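Local structure of retinol dehydratase (Spodoptera frugiperda, 1FMJ) at residues P187-V192 with G314-W319. The protein converts retinol to anhydroretinol and is built on a sulfotransferase fold that binds adenosine-3'-5'-diphosphate, the product form of the sulfate-donor cofactor. Numbering follows the deposited sequence.
Sequences PRDVAV and GKAGCW. With HG (mercury (II) ion), chain E; A3P (adenosine-3'-5'-diphosphate), chain G.
D189 OD2 accepts the N-H of G317 at 2.8 Å in an almost straight bond, N-H...O 169°, met on its syn side though the donor stands somewhat out of the carboxylate plane. OD1 accepts W319 N at 2.9 Å through a more bent bond and also lies at the indole edge, in the plane of the ring. Aspartate suits this place because its short side chain carries two acceptors to a turn whose N-H groups converge. G317 takes a positive phi, where a CB would be jammed against the preceding carbonyl oxygen, so glycine fits the turn. W319 has CG between its backbone N and carbonyl carbon (chi1 65°), which lays the indole beside R188: CD of R188 sits over the six-membered ring of W319, 3.8 Å from its centroid, and the guanidinium stacks off-centre, its plane 15° from the ring. R188 NH2 also makes a salt bridge to D186, which probably helps fix the guanidinium on the ring. Were W319 an alanine, the R188 side chain would probably lose its stacking partner and a gap would open over its aliphatic part. V192 CG2 adds a light apolar touch at W319 CA and CB. Helix 187-200 thus pins the loop whose G314 N binds O2P of adenosine-3'-5'-diphosphate, and the R-x-G-x-x-G-x-W run contributes, with R185 and S193, to the site for the 3'-phosphate, as in cytosolic sulfotransferases.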
loop_
_atom_site.group_PDB
_atom_site.type_symbol
_atom_site.label_atom_id
_atom_site.label_comp_id
_atom_site.label_asym_id
_atom_site.label_seq_id
_atom_site.Cartn_x
_atom_site.Cartn_y
_atom_site.Cartn_z
ATOM N N PRO A 187 4.501 -12.827 -1.997
ATOM C CA PRO A 187 3.487 -12.448 -2.989
ATOM C C PRO A 187 2.155 -13.191 -2.859
ATOM O O PRO A 187 1.086 -12.639 -3.143
ATOM C CB PRO A 187 4.161 -12.763 -4.328
ATOM C CG PRO A 187 5.605 -12.835 -4.015
ATOM C CD PRO A 187 5.670 -13.431 -2.658
ATOM N N ARG A 188 2.219 -14.449 -2.450
ATOM C CA ARG A 188 1.010 -15.249 -2.325
ATOM C C ARG A 188 0.074 -14.757 -1.224
ATOM O O ARG A 188 -1.142 -14.728 -1.417
ATOM C CB ARG A 188 1.393 -16.716 -2.148
ATOM C CG ARG A 188 2.041 -17.268 -3.414
ATOM C CD ARG A 188 2.816 -18.540 -3.164
ATOM N NE ARG A 188 3.901 -18.321 -2.224
ATOM C CZ ARG A 188 4.835 -19.219 -1.946
ATOM N NH1 ARG A 188 4.811 -20.402 -2.541
ATOM N NH2 ARG A 188 5.790 -18.931 -1.073
ATOM N N ASP A 189 0.638 -14.350 -0.089
ATOM C CA ASP A 189 -0.156 -13.817 1.018
ATOM C C ASP A 189 -0.618 -12.394 0.694
ATOM O O ASP A 189 -1.658 -11.939 1.167
ATOM C CB ASP A 189 0.663 -13.795 2.313
ATOM C CG ASP A 189 0.902 -15.176 2.868
ATOM O OD1 ASP A 189 -0.013 -16.020 2.744
ATOM O OD2 ASP A 189 1.991 -15.410 3.449
ATOM N N VAL A 190 0.193 -11.684 -0.084
ATOM C CA VAL A 190 -0.132 -10.333 -0.514
ATOM C C VAL A 190 -1.374 -10.423 -1.404
ATOM O O VAL A 190 -2.281 -9.589 -1.324
ATOM C CB VAL A 190 1.039 -9.709 -1.343
ATOM C CG1 VAL A 190 0.589 -8.424 -1.999
ATOM C CG2 VAL A 190 2.241 -9.433 -0.442
ATOM N N ALA A 191 -1.404 -11.441 -2.258
ATOM C CA ALA A 191 -2.527 -11.643 -3.168
ATOM C C ALA A 191 -3.793 -11.905 -2.354
ATOM O O ALA A 191 -4.836 -11.312 -2.616
ATOM C CB ALA A 191 -2.245 -12.814 -4.103
ATOM N N VAL A 192 -3.694 -12.788 -1.364
ATOM C CA VAL A 192 -4.842 -13.094 -0.505
ATOM C C VAL A 192 -5.282 -11.833 0.246
ATOM O O VAL A 192 -6.467 -11.518 0.300
ATOM C CB VAL A 192 -4.512 -14.204 0.524
ATOM C CG1 VAL A 192 -5.666 -14.357 1.538
ATOM C CG2 VAL A 192 -4.313 -15.514 -0.190
ATOM N N GLY A 314 -3.256 -11.205 10.009
ATOM C CA GLY A 314 -1.938 -11.008 10.583
ATOM C C GLY A 314 -0.997 -12.204 10.572
ATOM O O GLY A 314 0.005 -12.210 11.280
ATOM N N LYS A 315 -1.294 -13.215 9.765
ATOM C CA LYS A 315 -0.439 -14.393 9.724
ATOM C C LYS A 315 0.372 -14.453 8.446
ATOM O O LYS A 315 0.118 -13.719 7.492
ATOM C CB LYS A 315 -1.279 -15.674 9.811
ATOM C CG LYS A 315 -2.355 -15.671 10.878
ATOM C CD LYS A 315 -1.776 -15.546 12.275
ATOM C CE LYS A 315 -2.877 -15.660 13.326
ATOM N NZ LYS A 315 -2.346 -15.436 14.698
ATOM N N ALA A 316 1.352 -15.343 8.438
ATOM C CA ALA A 316 2.184 -15.556 7.272
ATOM C C ALA A 316 1.945 -17.009 6.884
ATOM O O ALA A 316 1.855 -17.873 7.755
ATOM C CB ALA A 316 3.639 -15.334 7.620
ATOM N N GLY A 317 1.819 -17.275 5.588
ATOM C CA GLY A 317 1.597 -18.639 5.135
ATOM C C GLY A 317 0.151 -19.077 4.959
ATOM O O GLY A 317 -0.108 -20.238 4.621
ATOM N N CYS A 318 -0.799 -18.171 5.168
ATOM C CA CYS A 318 -2.206 -18.535 5.020
ATOM C C CYS A 318 -2.589 -18.749 3.561
ATOM O O CYS A 318 -3.676 -19.252 3.269
ATOM C CB CYS A 318 -3.109 -17.466 5.631
ATOM S SG CYS A 318 -2.974 -17.319 7.431
ATOM N N TRP A 319 -1.701 -18.366 2.645
ATOM C CA TRP A 319 -1.989 -18.536 1.230
ATOM C C TRP A 319 -2.292 -20.004 0.917
ATOM O O TRP A 319 -3.024 -20.306 -0.027
ATOM C CB TRP A 319 -0.819 -18.058 0.366
ATOM C CG TRP A 319 0.434 -18.859 0.543
ATOM C CD1 TRP A 319 1.431 -18.638 1.455
ATOM C CD2 TRP A 319 0.824 -20.016 -0.208
ATOM N NE1 TRP A 319 2.418 -19.583 1.314
ATOM C CE2 TRP A 319 2.073 -20.441 0.302
ATOM C CE3 TRP A 319 0.241 -20.736 -1.259
ATOM C CZ2 TRP A 319 2.754 -21.557 -0.209
ATOM C CZ3 TRP A 319 0.919 -21.847 -1.767
ATOM C CH2 TRP A 319 2.164 -22.244 -1.240
HETATM HG HG HG E . -3.543 -19.781 8.239
HETATM P P1 A3P G . -3.567 -9.859 6.252
HETATM O O1P A3P G . -4.591 -9.504 5.254
HETATM O O2P A3P G . -4.157 -10.028 7.597
HETATM O O3P A3P G . -2.869 -11.092 5.857
HETATM P P2 A3P G . -0.792 -2.974 4.697
HETATM O O4P A3P G . -0.776 -2.173 5.932
HETATM O O5P A3P G . 0.425 -2.722 3.895
HETATM O O6P A3P G . -2.022 -2.666 3.912
HETATM O "O5'" A3P G . -0.813 -4.505 5.082
HETATM C "C5'" A3P G . -1.873 -5.073 5.834
HETATM C "C4'" A3P G . -1.517 -6.486 6.306
HETATM O "O4'" A3P G . -0.777 -6.366 7.554
HETATM C "C3'" A3P G . -2.754 -7.320 6.645
HETATM O "O3'" A3P G . -2.480 -8.701 6.313
HETATM C "C2'" A3P G . -2.937 -6.993 8.113
HETATM O "O2'" A3P G . -3.853 -7.783 8.866
HETATM C "C1'" A3P G . -1.494 -7.052 8.587
HETATM N N9 A3P G . -1.293 -6.381 9.877
HETATM C C8 A3P G . -1.716 -5.129 10.295
HETATM N N7 A3P G . -1.374 -4.811 11.515
HETATM C C5 A3P G . -0.669 -5.923 11.954
HETATM C C6 A3P G . -0.012 -6.251 13.191
HETATM N N6 A3P G . 0.024 -5.425 14.241
HETATM N N1 A3P G . 0.620 -7.489 13.294
HETATM C C2 A3P G . 0.608 -8.366 12.239
HETATM N N3 A3P G . 0.018 -8.170 11.019
HETATM C C4 A3P G . -0.606 -6.921 10.945
#